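Local coordinates for protein manganese-containing pseudocatalase (Thermus thermophilus, PDB 2V8T) that probably breaks down hydrogen peroxide into water and oxygen at a pair of manganese ions held in a ferritin-like helical bundle, at residues V26-L30 / V77-I81; L144-L149 / A195-T200; N151-V156 / H188-G193; Y180-R184 / N215-A221. One frame throughout, in Å; residues are numbered along the deposited sequence.

Interaction 1: V26-L30 / V77-I81; sequences VQALL and VAATI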
loop_
_atom_site.group_PDB
_atom_site.type_symbol
_atom_site.label_atom_id
_atom_site.label_comp_id
_atom_site.label_asym_id
_atom_site.label_seq_id
_atom_site.Cartn_x
_atom_site.Cartn_y
_atom_site.Cartn_z
ATOM N N VAL A 26 10.604 -19.070 -2.063
ATOM C CA VAL A 26 10.729 -18.943 -3.511
ATOM C C VAL A 26 9.827 -17.832 -4.062
ATOM O O VAL A 26 10.145 -17.221 -5.082
ATOM C CB VAL A 26 10.517 -20.314 -4.212
ATOM C CG1 VAL A 26 10.522 -20.156 -5.730
ATOM C CG2 VAL A 26 11.622 -21.284 -3.776
ATOM N N GLN A 27 8.721 -17.518 -3.358
ATOM C CA GLN A 27 7.918 -16.367 -3.758
ATOM C C GLN A 27 8.732 -15.088 -3.899
ATOM O O GLN A 27 8.372 -14.241 -4.717
ATOM C CB GLN A 27 6.749 -16.143 -2.794
ATOM C CG GLN A 27 5.580 -17.098 -2.950
ATOM C CD GLN A 27 4.645 -16.890 -4.121
ATOM O OE1 GLN A 27 3.730 -17.720 -4.331
ATOM N NE2 GLN A 27 4.801 -15.827 -4.895
ATOM N N ALA A 28 9.788 -14.889 -3.093
ATOM C CA ALA A 28 10.597 -13.687 -3.284
ATOM C C ALA A 28 11.090 -13.540 -4.717
ATOM O O ALA A 28 11.267 -12.428 -5.221
ATOM C CB ALA A 28 11.822 -13.688 -2.353
ATOM N N LEU A 29 11.357 -14.677 -5.350
ATOM C CA LEU A 29 11.908 -14.741 -6.693
ATOM C C LEU A 29 10.841 -14.585 -7.771
ATOM O O LEU A 29 11.163 -14.514 -8.956
ATOM C CB LEU A 29 12.673 -16.059 -6.901
ATOM C CG LEU A 29 13.681 -16.386 -5.784
ATOM C CD1 LEU A 29 14.431 -17.661 -6.156
ATOM C CD2 LEU A 29 14.637 -15.226 -5.521
ATOM N N LEU A 30 9.560 -14.534 -7.351
ATOM C CA LEU A 30 8.444 -14.361 -8.268
ATOM C C LEU A 30 7.915 -12.916 -8.154
ATOM O O LEU A 30 8.012 -12.123 -9.071
ATOM C CB LEU A 30 7.364 -15.395 -8.027
ATOM C CG LEU A 30 6.172 -15.333 -8.976
ATOM C CD1 LEU A 30 6.596 -15.312 -10.464
ATOM C CD2 LEU A 30 5.244 -16.516 -8.697
ATOM N N VAL A 77 9.301 -19.925 -12.346
ATOM C CA VAL A 77 9.267 -19.768 -10.891
ATOM C C VAL A 77 7.885 -20.161 -10.351
ATOM O O VAL A 77 7.813 -20.848 -9.311
ATOM C CB VAL A 77 9.680 -18.346 -10.475
ATOM C CG1 VAL A 77 9.646 -18.252 -8.943
ATOM C CG2 VAL A 77 11.098 -18.039 -10.974
ATOM N N ALA A 78 6.797 -19.774 -11.032
ATOM C CA ALA A 78 5.490 -20.197 -10.597
ATOM C C ALA A 78 5.397 -21.733 -10.566
ATOM O O ALA A 78 4.810 -22.306 -9.647
ATOM C CB ALA A 78 4.409 -19.594 -11.469
ATOM N N ALA A 79 5.943 -22.398 -11.594
ATOM C CA ALA A 79 5.919 -23.867 -11.637
ATOM C C ALA A 79 6.663 -24.479 -10.469
ATOM O O ALA A 79 6.269 -25.535 -9.951
ATOM C CB ALA A 79 6.476 -24.377 -12.965
ATOM N N THR A 80 7.765 -23.848 -10.057
ATOM C CA THR A 80 8.535 -24.312 -8.929
ATOM C C THR A 80 7.713 -24.211 -7.629
ATOM O O THR A 80 7.640 -25.147 -6.839
ATOM C CB THR A 80 9.840 -23.491 -8.820
ATOM O OG1 THR A 80 10.597 -23.628 -10.025
ATOM C CG2 THR A 80 10.683 -23.931 -7.663
ATOM N N ILE A 81 7.112 -23.039 -7.419
ATOM C CA ILE A 81 6.227 -22.842 -6.271
ATOM C C ILE A 81 5.086 -23.836 -6.285
ATOM O O ILE A 81 4.773 -24.466 -5.261
ATOM C CB ILE A 81 5.743 -21.370 -6.246
ATOM C CG1 ILE A 81 6.918 -20.452 -5.946
ATOM C CG2 ILE A 81 4.596 -21.192 -5.282
ATOM C CD1 ILE A 81 6.678 -19.007 -6.333
#
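Ile81 and Val77, neighbours one turn apart on helix 57-85, press their branched side chains against Val26 and Leu30, where a short helical turn packs on the four-helix bundle of the ferritin-like fold. Ile81 reaches two ways. Its CG1 arm, anti to the carbonyl carbon (chi1 -67°), slides past Val26 in the opposite direction, with Ile81 CG1 lying 3.6 Å from Val26 CG1. The arm ends in CD1, which meets Leu30 CD2 at 3.7 Å and also rests on the amide carbon of Gln27. The other branch, Ile81 CG2, lies 3.7 Å from Gln27 OE1. A beta-branched residue suits this place because its two arms can meet different partners, CG1 and CD1 chiefly the aliphatic groups and CG2 the amide oxygen.

Val77 works through one methyl: its CG1 is 3.8 Å from Val26 CG1 and sits equally near Leu30 CB. Its side chain is about 4 Å from that of Glu36, a manganese ligand, so this apolar contact lies next to the ligand shell of the metal site. Gln27 starts away from helix 57-85, but a bend at chi2 (-76°) carries its amide back across the end of Ile81, and hydrogen bonds to His115, Leu124 O and Met126 O hold it there. With an alanine here, His115 and the two carbonyls would probably lose this partner, and a gap would open beside Ile81 CD1. Tyr45 of a second subunit packs on Leu30, whose CD2 also rests 4.1 Å from Ala78 CA.

Interaction 2: L144-L149 / A195-T200; sequences LILDLL and ALESLT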
loop_
_atom_site.group_PDB
_atom_site.type_symbol
_atom_site.label_atom_id
_atom_site.label_comp_id
_atom_site.label_asym_id
_atom_site.label_seq_id
_atom_site.Cartn_x
_atom_site.Cartn_y
_atom_site.Cartn_z
ATOM N N LEU A 144 17.922 6.076 -22.163
ATOM C CA LEU A 144 18.475 4.747 -22.416
ATOM C C LEU A 144 19.570 4.353 -21.442
ATOM O O LEU A 144 19.555 3.240 -20.909
ATOM C CB LEU A 144 18.961 4.672 -23.891
ATOM C CG LEU A 144 19.578 3.337 -24.261
ATOM C CD1 LEU A 144 18.625 2.180 -24.048
ATOM C CD2 LEU A 144 20.046 3.401 -25.719
ATOM N N ILE A 145 20.564 5.234 -21.254
ATOM C CA ILE A 145 21.682 4.853 -20.401
ATOM C C ILE A 145 21.220 4.654 -18.936
ATOM O O ILE A 145 21.648 3.715 -18.275
ATOM C CB ILE A 145 22.835 5.853 -20.531
ATOM C CG1 ILE A 145 23.481 5.678 -21.927
ATOM C CG2 ILE A 145 23.859 5.657 -19.415
ATOM C CD1 ILE A 145 24.396 6.821 -22.309
ATOM N N LEU A 146 20.372 5.556 -18.452
ATOM C CA LEU A 146 19.852 5.435 -17.068
ATOM C C LEU A 146 19.095 4.106 -16.902
ATOM O O LEU A 146 19.273 3.407 -15.901
ATOM C CB LEU A 146 19.003 6.641 -16.772
ATOM C CG LEU A 146 18.457 6.735 -15.320
ATOM C CD1 LEU A 146 19.542 6.818 -14.288
ATOM C CD2 LEU A 146 17.528 7.940 -15.246
ATOM N N ASP A 147 18.253 3.776 -17.871
ATOM C CA ASP A 147 17.512 2.522 -17.824
ATOM C C ASP A 147 18.459 1.308 -17.848
ATOM O O ASP A 147 18.256 0.346 -17.115
ATOM C CB ASP A 147 16.534 2.404 -18.982
ATOM C CG ASP A 147 15.233 3.260 -18.823
ATOM O OD1 ASP A 147 14.990 3.855 -17.776
ATOM O OD2 ASP A 147 14.504 3.208 -19.841
ATOM N N LEU A 148 19.485 1.348 -18.717
ATOM C CA LEU A 148 20.394 0.222 -18.783
ATOM C C LEU A 148 21.217 0.050 -17.523
ATOM O O LEU A 148 21.500 -1.061 -17.094
ATOM C CB LEU A 148 21.345 0.355 -20.002
ATOM C CG LEU A 148 20.680 0.114 -21.356
ATOM C CD1 LEU A 148 21.634 0.564 -22.463
ATOM C CD2 LEU A 148 20.349 -1.385 -21.527
ATOM N N LEU A 149 21.637 1.178 -16.905
ATOM C CA LEU A 149 22.329 1.131 -15.628
ATOM C C LEU A 149 21.426 0.473 -14.570
ATOM O O LEU A 149 21.842 -0.411 -13.827
ATOM C CB LEU A 149 22.748 2.557 -15.231
ATOM C CG LEU A 149 23.392 2.667 -13.867
ATOM C CD1 LEU A 149 24.694 1.879 -13.740
ATOM C CD2 LEU A 149 23.624 4.168 -13.533
ATOM N N ALA A 195 26.027 -3.612 -23.366
ATOM C CA ALA A 195 25.329 -2.480 -23.931
ATOM C C ALA A 195 25.869 -1.158 -23.332
ATOM O O ALA A 195 26.123 -0.197 -24.055
ATOM C CB ALA A 195 23.830 -2.605 -23.659
ATOM N N LEU A 196 26.065 -1.134 -22.007
ATOM C CA LEU A 196 26.630 0.068 -21.367
ATOM C C LEU A 196 28.048 0.319 -21.844
ATOM O O LEU A 196 28.418 1.497 -22.054
ATOM C CB LEU A 196 26.594 -0.084 -19.847
ATOM C CG LEU A 196 25.213 0.097 -19.229
ATOM C CD1 LEU A 196 25.156 -0.491 -17.829
ATOM C CD2 LEU A 196 24.797 1.555 -19.264
ATOM N N GLU A 197 28.865 -0.699 -22.034
ATOM C CA GLU A 197 30.214 -0.488 -22.552
ATOM C C GLU A 197 30.169 0.190 -23.920
ATOM O O GLU A 197 30.932 1.107 -24.205
ATOM C CB GLU A 197 30.916 -1.904 -22.690
ATOM C CG GLU A 197 31.231 -2.641 -21.384
ATOM C CD GLU A 197 31.758 -4.109 -21.342
ATOM O OE1 GLU A 197 31.537 -4.887 -22.373
ATOM O OE2 GLU A 197 32.260 -4.406 -20.215
ATOM N N SER A 198 29.263 -0.265 -24.774
ATOM C CA SER A 198 29.146 0.286 -26.102
ATOM C C SER A 198 28.731 1.755 -26.085
ATOM O O SER A 198 29.190 2.548 -26.911
ATOM C CB SER A 198 28.279 -0.560 -27.008
ATOM O OG SER A 198 26.892 -0.471 -26.693
ATOM N N LEU A 199 27.857 2.143 -25.165
ATOM C CA LEU A 199 27.313 3.489 -25.115
ATOM C C LEU A 199 28.173 4.474 -24.329
ATOM O O LEU A 199 28.038 5.691 -24.551
ATOM C CB LEU A 199 25.911 3.448 -24.526
ATOM C CG LEU A 199 24.868 2.808 -25.398
ATOM C CD1 LEU A 199 23.636 2.425 -24.472
ATOM C CD2 LEU A 199 24.484 3.676 -26.595
ATOM N N THR A 200 28.958 3.981 -23.390
ATOM C CA THR A 200 29.629 4.821 -22.418
ATOM C C THR A 200 31.155 4.624 -22.339
ATOM O O THR A 200 31.848 5.468 -21.751
ATOM C CB THR A 200 29.095 4.604 -20.970
ATOM O OG1 THR A 200 29.581 3.387 -20.431
ATOM C CG2 THR A 200 27.572 4.685 -20.865
#
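Ala195 offers its single methyl to Leu148, with Ala195 CB 4.0 Å from Leu148 CD1; a small residue leaves room here for the end of the leucine. One residue on, Leu196 sends both branches across: CD2 packs 3.7 Å from Leu148 CB, while CD1 lies 3.9 Å from Leu149 CA, so both rest against the near side of the other helix. Leu199, a turn later, drives CD1 between Leu144 and Leu148 at about a right angle to both side chains. The pair Leu199 CD1 and Leu148 CD1, at 3.4 Å, is tighter than ordinary methyl contact, whereas Leu144 CD2 stands 3.9 Å from the same Leu199 CD1. Thr200 ends the helix. Its OG1, turned back between N and carbonyl carbon (chi1 75°), bonds to Leu196 O at 2.7 Å from above the carbonyl plane, leaving the methyl CG2 to meet Ile145 CD1 at 4.1 Å. Threonine thus serves the backbone with its hydroxyl and the neighbouring helix with its methyl.

These ends of helices 144-166 and 172-200 run antiparallel but inclined, with 149° between segment directions. Tyr59 of helix 57-85 packs on Leu144, Ala195 and Leu199, and Leu290 of a second subunit also touches Leu199.

Interaction 3: N151-V156 / H188-G193; sequences NFFLEV and HAAAYG. With MN (manganese (II) ion), chain D.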
loop_
_atom_site.group_PDB
_atom_site.type_symbol
_atom_site.label_atom_id
_atom_site.label_comp_id
_atom_site.label_asym_id
_atom_site.label_seq_id
_atom_site.Cartn_x
_atom_site.Cartn_y
_atom_site.Cartn_z
ATOM N N ASN A 151 19.020 -1.578 -15.168
ATOM C CA ASN A 151 18.795 -2.989 -15.495
ATOM C C ASN A 151 19.991 -3.871 -15.121
ATOM O O ASN A 151 19.823 -5.011 -14.691
ATOM C CB ASN A 151 18.512 -3.159 -16.965
ATOM C CG ASN A 151 17.193 -2.488 -17.385
ATOM O OD1 ASN A 151 16.375 -2.091 -16.545
ATOM N ND2 ASN A 151 16.988 -2.406 -18.702
ATOM N N PHE A 152 21.191 -3.330 -15.277
ATOM C CA PHE A 152 22.404 -4.059 -14.836
ATOM C C PHE A 152 22.319 -4.326 -13.336
ATOM O O PHE A 152 22.509 -5.443 -12.862
ATOM C CB PHE A 152 23.622 -3.216 -15.227
ATOM C CG PHE A 152 24.937 -3.857 -14.847
ATOM C CD1 PHE A 152 25.552 -4.779 -15.671
ATOM C CD2 PHE A 152 25.553 -3.536 -13.652
ATOM C CE1 PHE A 152 26.764 -5.359 -15.327
ATOM C CE2 PHE A 152 26.767 -4.116 -13.295
ATOM C CZ PHE A 152 27.368 -5.006 -14.147
ATOM N N PHE A 153 22.022 -3.244 -12.576
ATOM C CA PHE A 153 21.803 -3.385 -11.120
ATOM C C PHE A 153 20.699 -4.400 -10.818
ATOM O O PHE A 153 20.846 -5.258 -9.956
ATOM C CB PHE A 153 21.481 -2.015 -10.524
ATOM C CG PHE A 153 20.937 -2.125 -9.134
ATOM C CD1 PHE A 153 21.757 -2.514 -8.069
ATOM C CD2 PHE A 153 19.598 -1.943 -8.878
ATOM C CE1 PHE A 153 21.228 -2.742 -6.810
ATOM C CE2 PHE A 153 19.102 -2.131 -7.573
ATOM C CZ PHE A 153 19.946 -2.559 -6.553
ATOM N N LEU A 154 19.563 -4.285 -11.531
ATOM C CA LEU A 154 18.413 -5.143 -11.258
ATOM C C LEU A 154 18.822 -6.602 -11.389
ATOM O O LEU A 154 18.430 -7.449 -10.580
ATOM C CB LEU A 154 17.265 -4.900 -12.218
ATOM C CG LEU A 154 15.809 -4.920 -11.783
ATOM C CD1 LEU A 154 14.908 -5.007 -13.075
ATOM C CD2 LEU A 154 15.500 -5.826 -10.602
ATOM N N GLU A 155 19.561 -6.963 -12.448
ATOM C CA GLU A 155 19.949 -8.326 -12.621
ATOM C C GLU A 155 20.837 -8.841 -11.513
ATOM O O GLU A 155 20.696 -9.989 -11.082
ATOM C CB GLU A 155 20.605 -8.576 -14.004
ATOM C CG GLU A 155 19.622 -8.462 -15.156
ATOM C CD GLU A 155 18.649 -9.620 -15.321
ATOM O OE1 GLU A 155 18.946 -10.772 -14.938
ATOM O OE2 GLU A 155 17.581 -9.429 -15.989
ATOM N N VAL A 156 21.810 -8.037 -11.055
ATOM C CA VAL A 156 22.695 -8.533 -9.992
ATOM C C VAL A 156 21.997 -8.524 -8.618
ATOM O O VAL A 156 22.309 -9.381 -7.782
ATOM C CB VAL A 156 24.067 -7.860 -10.007
ATOM C CG1 VAL A 156 24.815 -8.226 -11.284
ATOM C CG2 VAL A 156 24.022 -6.355 -9.803
ATOM N N HIS A 188 21.942 -12.008 -18.798
ATOM C CA HIS A 188 21.307 -10.697 -18.907
ATOM C C HIS A 188 22.198 -9.594 -18.346
ATOM O O HIS A 188 22.288 -8.515 -18.936
ATOM C CB HIS A 188 19.955 -10.722 -18.180
ATOM C CG HIS A 188 18.986 -11.664 -18.790
ATOM N ND1 HIS A 188 17.839 -12.008 -18.118
ATOM C CD2 HIS A 188 19.031 -12.346 -19.975
ATOM C CE1 HIS A 188 17.199 -12.864 -18.914
ATOM N NE2 HIS A 188 17.887 -13.096 -20.029
ATOM N N ALA A 189 22.830 -9.821 -17.185
ATOM C CA ALA A 189 23.746 -8.821 -16.642
ATOM C C ALA A 189 24.887 -8.549 -17.599
ATOM O O ALA A 189 25.298 -7.406 -17.822
ATOM C CB ALA A 189 24.286 -9.250 -15.284
ATOM N N ALA A 190 25.438 -9.620 -18.187
ATOM C CA ALA A 190 26.520 -9.442 -19.167
ATOM C C ALA A 190 26.036 -8.640 -20.370
ATOM O O ALA A 190 26.786 -7.812 -20.904
ATOM C CB ALA A 190 27.043 -10.828 -19.606
ATOM N N ALA A 191 24.811 -8.905 -20.841
ATOM C CA ALA A 191 24.299 -8.246 -22.015
ATOM C C ALA A 191 24.087 -6.750 -21.739
ATOM O O ALA A 191 24.462 -5.896 -22.543
ATOM C CB ALA A 191 22.993 -8.897 -22.485
ATOM N N TYR A 192 23.467 -6.427 -20.598
ATOM C CA TYR A 192 23.309 -5.021 -20.249
ATOM C C TYR A 192 24.651 -4.345 -19.991
ATOM O O TYR A 192 24.844 -3.170 -20.333
ATOM C CB TYR A 192 22.359 -4.860 -19.054
ATOM C CG TYR A 192 20.930 -5.271 -19.373
ATOM C CD1 TYR A 192 20.303 -4.884 -20.548
ATOM C CD2 TYR A 192 20.197 -6.062 -18.490
ATOM C CE1 TYR A 192 18.982 -5.233 -20.809
ATOM C CE2 TYR A 192 18.885 -6.423 -18.755
ATOM C CZ TYR A 192 18.268 -5.998 -19.917
ATOM O OH TYR A 192 16.982 -6.327 -20.250
ATOM N N GLY A 193 25.602 -5.100 -19.429
ATOM C CA GLY A 193 26.926 -4.551 -19.243
ATOM C C GLY A 193 27.621 -4.245 -20.583
ATOM O O GLY A 193 28.249 -3.190 -20.735
HETATM MN MN MN D . 16.968 -11.544 -16.116
HETATM O O HOH W 1 15.355 -11.931 -14.702
#
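Glu155 and His188 meet across two almost antiparallel helices (163°) and share one manganese ion. Along the glutamate, CB comes first, 4.0 Å from Ala189 CB, where a small residue suits the close approach of the helices. CG follows, 3.8 Å from His188 CB and at the edge of the Tyr192 ring. A bend at chi2 (-74°) then turns the chain toward the metal and sets CD 3.3 Å from His188 CB. At the tip both oxygens grip the manganese ion, Glu155 OE1 at 2.4 Å and Glu155 OE2 at 2.2 Å, a bidentate hold that fixes the rotation of the carboxylate. OE2 is also hydrogen-bonded to Tyr43 OH.

The imidazole stands perpendicular to the carboxylate and binds the same ion through His188 ND1 at 2.2 Å, while its NE2 is hydrogen-bonded to Glu69, a second-shell residue that orients the ring. One turn before Glu155 on the same helix, Asn151 CB lies over one face of Tyr192, 3.8 Å from the ring centroid, in a CH-pi contact, and its amide nitrogen is bonded to Gln46. Phe152 brings its ring edge to the opposite backbone, with CD1 3.4 Å from Ala189 O; Gly193, lacking a side chain, leaves room for that ring.

A water molecule and Glu70 also bind the ion. With Glu36 and His73 on the second manganese and Glu70 reaching both, this is the carboxylate- and histidine-lined dimetal site characteristic of manganese catalases, set inside a ferritin-like bundle.

Interaction 4: Y180-R184 / N215-A221; sequences YLLVR and NSKIPEA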
loop_
_atom_site.group_PDB
_atom_site.type_symbol
_atom_site.label_atom_id
_atom_site.label_comp_id
_atom_site.label_asym_id
_atom_site.label_seq_id
_atom_site.Cartn_x
_atom_site.Cartn_y
_atom_site.Cartn_z
ATOM N N TYR A 180 19.489 -22.710 -12.926
ATOM C CA TYR A 180 19.254 -22.291 -14.314
ATOM C C TYR A 180 19.147 -20.767 -14.406
ATOM O O TYR A 180 19.766 -20.131 -15.276
ATOM C CB TYR A 180 18.011 -22.981 -14.878
ATOM C CG TYR A 180 17.792 -22.660 -16.327
ATOM C CD1 TYR A 180 18.649 -23.164 -17.291
ATOM C CD2 TYR A 180 16.762 -21.857 -16.764
ATOM C CE1 TYR A 180 18.496 -22.898 -18.650
ATOM C CE2 TYR A 180 16.634 -21.570 -18.158
ATOM C CZ TYR A 180 17.502 -22.129 -19.064
ATOM O OH TYR A 180 17.337 -21.805 -20.424
ATOM N N LEU A 181 18.342 -20.173 -13.524
ATOM C CA LEU A 181 18.133 -18.730 -13.598
ATOM C C LEU A 181 19.330 -17.920 -13.125
ATOM O O LEU A 181 19.462 -16.757 -13.525
ATOM C CB LEU A 181 16.839 -18.344 -12.917
ATOM C CG LEU A 181 15.565 -18.908 -13.589
ATOM C CD1 LEU A 181 14.315 -18.324 -12.938
ATOM C CD2 LEU A 181 15.537 -18.652 -15.108
ATOM N N LEU A 182 20.220 -18.506 -12.328
ATOM C CA LEU A 182 21.514 -17.837 -12.061
ATOM C C LEU A 182 22.296 -17.709 -13.362
ATOM O O LEU A 182 22.944 -16.682 -13.634
ATOM C CB LEU A 182 22.327 -18.626 -11.048
ATOM C CG LEU A 182 21.833 -18.540 -9.610
ATOM C CD1 LEU A 182 22.569 -19.560 -8.759
ATOM C CD2 LEU A 182 21.985 -17.114 -9.052
ATOM N N VAL A 183 22.282 -18.760 -14.188
ATOM C CA VAL A 183 22.994 -18.709 -15.465
ATOM C C VAL A 183 22.329 -17.708 -16.409
ATOM O O VAL A 183 22.998 -16.877 -17.033
ATOM C CB VAL A 183 23.123 -20.125 -16.050
ATOM C CG1 VAL A 183 23.739 -20.030 -17.465
ATOM C CG2 VAL A 183 23.972 -20.973 -15.118
ATOM N N ARG A 184 20.985 -17.754 -16.511
ATOM C CA ARG A 184 20.301 -16.800 -17.385
ATOM C C ARG A 184 20.499 -15.365 -16.917
ATOM O O ARG A 184 20.689 -14.452 -17.729
ATOM C CB ARG A 184 18.814 -17.124 -17.486
ATOM C CG ARG A 184 18.506 -18.531 -18.020
ATOM C CD ARG A 184 19.269 -18.886 -19.277
ATOM N NE ARG A 184 18.995 -17.908 -20.328
ATOM C CZ ARG A 184 19.808 -17.638 -21.337
ATOM N NH1 ARG A 184 20.948 -18.293 -21.510
ATOM N NH2 ARG A 184 19.460 -16.683 -22.198
ATOM N N ASN A 215 29.169 -18.501 -10.236
ATOM C CA ASN A 215 28.108 -19.475 -10.451
ATOM C C ASN A 215 28.635 -20.909 -10.410
ATOM O O ASN A 215 27.875 -21.831 -10.070
ATOM C CB ASN A 215 27.382 -19.235 -11.768
ATOM C CG ASN A 215 26.357 -18.083 -11.704
ATOM O OD1 ASN A 215 25.918 -17.651 -10.661
ATOM N ND2 ASN A 215 25.896 -17.729 -12.870
ATOM N N SER A 216 29.913 -21.118 -10.719
ATOM C CA SER A 216 30.494 -22.461 -10.646
ATOM C C SER A 216 30.444 -23.075 -9.246
ATOM O O SER A 216 30.593 -24.308 -9.129
ATOM C CB SER A 216 31.948 -22.420 -11.164
ATOM O OG SER A 216 32.737 -21.623 -10.328
ATOM N N LYS A 217 30.242 -22.267 -8.199
ATOM C CA LYS A 217 30.132 -22.779 -6.838
ATOM C C LYS A 217 28.741 -23.299 -6.507
ATOM O O LYS A 217 28.530 -23.857 -5.416
ATOM C CB LYS A 217 30.496 -21.680 -5.839
ATOM C CG LYS A 217 31.897 -21.177 -6.005
ATOM C CD LYS A 217 32.972 -22.255 -5.999
ATOM C CE LYS A 217 34.355 -21.722 -6.463
ATOM N NZ LYS A 217 35.368 -22.825 -6.584
ATOM N N ILE A 218 27.796 -23.145 -7.429
ATOM C CA ILE A 218 26.443 -23.607 -7.229
ATOM C C ILE A 218 26.297 -24.823 -8.190
ATOM O O ILE A 218 26.310 -24.641 -9.399
ATOM C CB ILE A 218 25.441 -22.508 -7.617
ATOM C CG1 ILE A 218 25.699 -21.212 -6.811
ATOM C CG2 ILE A 218 24.014 -23.052 -7.454
ATOM C CD1 ILE A 218 25.639 -21.391 -5.290
ATOM N N PRO A 219 26.199 -26.047 -7.663
ATOM C CA PRO A 219 26.324 -27.224 -8.550
ATOM C C PRO A 219 25.357 -27.237 -9.745
ATOM O O PRO A 219 25.753 -27.586 -10.859
ATOM C CB PRO A 219 26.108 -28.394 -7.597
ATOM C CG PRO A 219 26.456 -27.912 -6.286
ATOM C CD PRO A 219 26.247 -26.438 -6.233
ATOM N N GLU A 220 24.103 -26.839 -9.534
ATOM C CA GLU A 220 23.162 -26.871 -10.645
ATOM C C GLU A 220 23.520 -25.837 -11.696
ATOM O O GLU A 220 23.380 -26.076 -12.914
ATOM C CB GLU A 220 21.744 -26.674 -10.115
ATOM C CG GLU A 220 21.224 -27.815 -9.255
ATOM C CD GLU A 220 21.710 -27.845 -7.842
ATOM O OE1 GLU A 220 22.376 -26.869 -7.370
ATOM O OE2 GLU A 220 21.474 -28.889 -7.174
ATOM N N ALA A 221 23.982 -24.642 -11.255
ATOM C CA ALA A 221 24.412 -23.646 -12.200
ATOM C C ALA A 221 25.645 -24.111 -12.980
ATOM O O ALA A 221 25.736 -23.892 -14.181
ATOM C CB ALA A 221 24.730 -22.316 -11.510
#
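Leu182 and Asn215 make the central meeting between bundle helix 172-200 and the short 3-10 turn that leads into helix 219-226, an element laid against the outside of the ferritin-like core. With CG anti to the carbonyl carbon (chi1 -79°), the asparagine brings both ends of its amide up to Leu182: its ND2 gives a weak hydrogen bond to Leu182 O, 3.2 Å long and bent to 146° at the hydrogen, while OD1 rests 3.7 Å from Leu182 CB. Farther along the same leucine, CD1 meets Ile218 CG2 at 4.0 Å, the two side chains crossing at about a right angle. Val183 adds its CG2 methyl, 3.9 Å from Ala221 CB and close to Ala221 O as well; the small alanine lets the new helix sit near this branched neighbour.

In the next shell, Asn215 OD1 is hydrogen-bonded to Arg159 of helix 144-166, so one amide spans two bundle helices and needs both a donor and an acceptor. A leucine in its place would probably leave Arg159 without this acceptor and Leu182 O without its weak side-chain donor. Near the start of helix 219-226, Glu220 forms a salt bridge to Arg175 and a hydrogen bond to Tyr166. Pro99 of a third subunit packs on Ile218. Ile218 itself occupies the N-cap position, and its N closes the preceding turn on Asn215 O at 3.0 Å.

How the interactions relate
All four contacts are largely buried, interaction 1 lying nearest the centre of the chain and interaction 2 farthest from it. Interactions 2 and 3 join the same two helices, 144-166 and 172-200, with interaction 3 nested inside the loop that interaction 2 closes; they touch where Leu148 CD2 lies 3.6 Å from Tyr192 CD1. The pair changes from aliphatic packing, mostly leucine, at the helix ends to metal ligands nearer the middle. Interaction 1 is apolar apart from the amide of Gln27 and meets interaction 4 through Val77 CG2 and Leu181 CD1. Interaction 4 again uses helix 172-200, but attaches a peripheral turn, and it alone has a hydrogen bond between its segments.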